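PDB 1NTH: monomethylamine methyltransferase MtmB1 from Methanosarcina barkeri, which catalyses transfer of the methyl group from monomethylamine to the corrinoid cofactor of its partner protein MtmC, a step in methanogenesis from methylamine. Local coordinates for residues T182-R185 and L186-A190. Numbering follows the deposited sequence. Where two conformers were deposited one is given.
Sequences TETR and LIKNA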
ATOM      1  N   THR A 182       9.080  18.622   5.179  1.00 15.15           N
ATOM      2  CA  THR A 182       7.985  19.327   5.845  1.00 15.11           C
ATOM      3  C   THR A 182       7.124  20.199   4.934  1.00 15.42           C
ATOM      4  O   THR A 182       5.897  20.234   5.066  1.00 15.29           O
ATOM      5  CB  THR A 182       8.541  20.198   6.991  1.00 15.58           C
ATOM      6  OG1 THR A 182       9.245  19.361   7.916  1.00 15.96           O
ATOM      7  CG2 THR A 182       7.417  20.922   7.722  1.00 17.45           C
ATOM      8  N   GLU A 183       7.775  20.905   4.018  1.00 14.92           N
ATOM      9  CA  GLU A 183       7.096  21.788   3.079  1.00 15.17           C
ATOM     10  C   GLU A 183       5.858  21.141   2.456  1.00 15.30           C
ATOM     11  O   GLU A 183       4.742  21.638   2.611  1.00 13.52           O
ATOM     12  CB  GLU A 183       8.094  22.190   1.988  1.00 16.33           C
ATOM     13  CG  GLU A 183       7.545  23.014   0.844  1.00 17.20           C
ATOM     14  CD  GLU A 183       8.595  23.211  -0.238  1.00 19.19           C
ATOM     15  OE1 GLU A 183       8.435  22.659  -1.347  1.00 19.71           O
ATOM     16  OE2 GLU A 183       9.593  23.908   0.035  1.00 19.96           O
ATOM     17  N   THR A 184       6.045  20.025   1.762  1.00 14.49           N
ATOM     18  CA  THR A 184       4.907  19.376   1.122  1.00 14.41           C
ATOM     19  C   THR A 184       3.982  18.682   2.112  1.00 13.16           C
ATOM     20  O   THR A 184       2.774  18.614   1.882  1.00 14.23           O
ATOM     21  CB  THR A 184       5.373  18.387   0.035  1.00 14.84           C
ATOM     22  OG1 THR A 184       6.046  19.118  -1.000  1.00 16.09           O
ATOM     23  CG2 THR A 184       4.182  17.659  -0.587  1.00 15.24           C
ATOM     24  N   ARG A 185       4.528  18.166   3.210  1.00 13.82           N
ATOM     25  CA  ARG A 185       3.678  17.517   4.208  1.00 13.30           C
ATOM     26  C   ARG A 185       2.660  18.534   4.725  1.00 13.83           C
ATOM     27  O   ARG A 185       1.472  18.233   4.835  1.00 14.92           O
ATOM     28  CB  ARG A 185       4.521  16.961   5.362  1.00 13.53           C
ATOM     29  CG  ARG A 185       5.183  15.632   5.027  1.00 14.94           C
ATOM     30  CD  ARG A 185       6.180  15.180   6.093  1.00 15.73           C
ATOM     31  NE  ARG A 185       6.588  13.794   5.868  1.00 16.27           N
ATOM     32  CZ  ARG A 185       7.670  13.224   6.394  1.00 15.84           C
ATOM     33  NH1 ARG A 185       8.479  13.917   7.184  1.00 15.20           N
ATOM     34  NH2 ARG A 185       7.940  11.953   6.125  1.00 16.78           N
ATOM     35  N   LEU A 186       3.121  19.746   5.023  1.00 13.87           N
ATOM     36  CA  LEU A 186       2.219  20.790   5.506  1.00 14.51           C
ATOM     37  C   LEU A 186       1.235  21.233   4.426  1.00 13.93           C
ATOM     38  O   LEU A 186       0.054  21.453   4.701  1.00 14.38           O
ATOM     39  CB  LEU A 186       3.013  22.010   5.983  1.00 14.95           C
ATOM     40  CG  LEU A 186       3.878  21.838   7.230  1.00 17.62           C
ATOM     41  CD1 LEU A 186       4.646  23.126   7.500  1.00 18.35           C
ATOM     42  CD2 LEU A 186       2.993  21.478   8.420  1.00 21.62           C
ATOM     43  N   ILE A 187       1.723  21.374   3.198  1.00 12.87           N
ATOM     44  CA  ILE A 187       0.874  21.810   2.099  1.00 12.61           C
ATOM     45  C   ILE A 187      -0.228  20.805   1.795  1.00 13.92           C
ATOM     46  O   ILE A 187      -1.380  21.191   1.568  1.00 13.84           O
ATOM     47  CB  ILE A 187       1.716  22.101   0.840  1.00 13.21           C
ATOM     48  CG1 ILE A 187       2.565  23.352   1.094  1.00 13.26           C
ATOM     49  CG2 ILE A 187       0.815  22.301  -0.373  1.00 14.51           C
ATOM     50  CD1 ILE A 187       3.605  23.636   0.024  1.00 14.94           C
ATOM     51  N   LYS A 188       0.101  19.516   1.804  1.00 14.32           N
ATOM     52  CA  LYS A 188      -0.935  18.535   1.549  1.00 14.73           C
ATOM     53  C   LYS A 188      -1.914  18.513   2.715  1.00 14.92           C
ATOM     54  O   LYS A 188      -3.087  18.190   2.542  1.00 15.37           O
ATOM     55  CB  LYS A 188      -0.321  17.154   1.279  1.00 14.23           C
ATOM     56  CG  LYS A 188       0.348  17.121  -0.089  1.00 15.44           C
ATOM     57  CD  LYS A 188       0.853  15.744  -0.479  1.00 15.63           C
ATOM     58  CE  LYS A 188       1.410  15.788  -1.899  1.00 15.91           C
ATOM     59  NZ  LYS A 188       1.896  14.454  -2.373  1.00 15.51           N
ATOM     60  N   ASN A 189      -1.444  18.888   3.902  1.00 15.00           N
ATOM     61  CA  ASN A 189      -2.337  18.930   5.058  1.00 18.11           C
ATOM     62  C   ASN A 189      -3.322  20.078   4.893  1.00 17.06           C
ATOM     63  O   ASN A 189      -4.504  19.991   5.266  1.00 16.45           O
ATOM     64  CB  ASN A 189      -1.497  19.180   6.337  0.50 20.80           C
ATOM     65  CG  ASN A 189      -1.669  18.102   7.403  0.50 26.60           C
ATOM     66  OD1 ASN A 189      -2.770  17.922   7.937  0.50 30.69           O
ATOM     67  ND2 ASN A 189      -0.566  17.371   7.722  1.00 29.01           N
ATOM     68  N   ALA A 190      -2.833  21.146   4.275  1.00 15.62           N
ATOM     69  CA  ALA A 190      -3.635  22.330   4.020  1.00 15.14           C
ATOM     70  C   ALA A 190      -4.689  21.982   2.991  1.00 15.75           C
ATOM     71  O   ALA A 190      -5.845  22.399   3.116  1.00 16.41           O
ATOM     72  CB  ALA A 190      -2.743  23.445   3.493  1.00 14.55           C
TER
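Thr184 and Lys188, one helical turn apart, run alongside each other and point the same way. The methyl CG2 of Thr184 rests against the far methylenes of the lysine, 3.6 Å from its CE. The lysine reaches there with CG beside its own backbone N (chi1 -72°) and every later torsion extended, which carries NZ past the threonine to a salt bridge with Asp226 and a hydrogen bond to Gly221 O. A methionine in place of Lys188 would probably leave the Asp226 carboxylate without its charged mate and Gly221 O without this donor. Thr182 and Leu186 repeat the side-by-side pairing. With OG1 of the threonine beside the backbone N (chi1 -58°), its CG2 falls anti to N and meets Leu186 CD1 at 3.5 Å. Between Glu183 and Ile187 the touch is looser, CG to CD1 at 4.1 Å. The polar ends of the two earlier residues turn elsewhere, Thr182 OG1 back to Leu178 O and the Glu183 carboxylate on to Thr206, Asn158 and the backbone N of Glu205. All three pairs are i to i+4 neighbours on helix 174-193 of this TIM-barrel enzyme, and the same spacing appears in the backbone. Leu186 N donates almost straight to Thr182 O at 2.8 Å, with an N-H...O angle of 169°. The bond from Asn189 N to Arg185 O is longer, 3.1 Å, and more bent. That same Arg185 O also receives a weak hydrogen bond from Asn189 ND2 of the second subunit, while the extended Arg185 side chain leaves the helix for Thr219 O through NE and for Gly251 O of the third subunit through NH2.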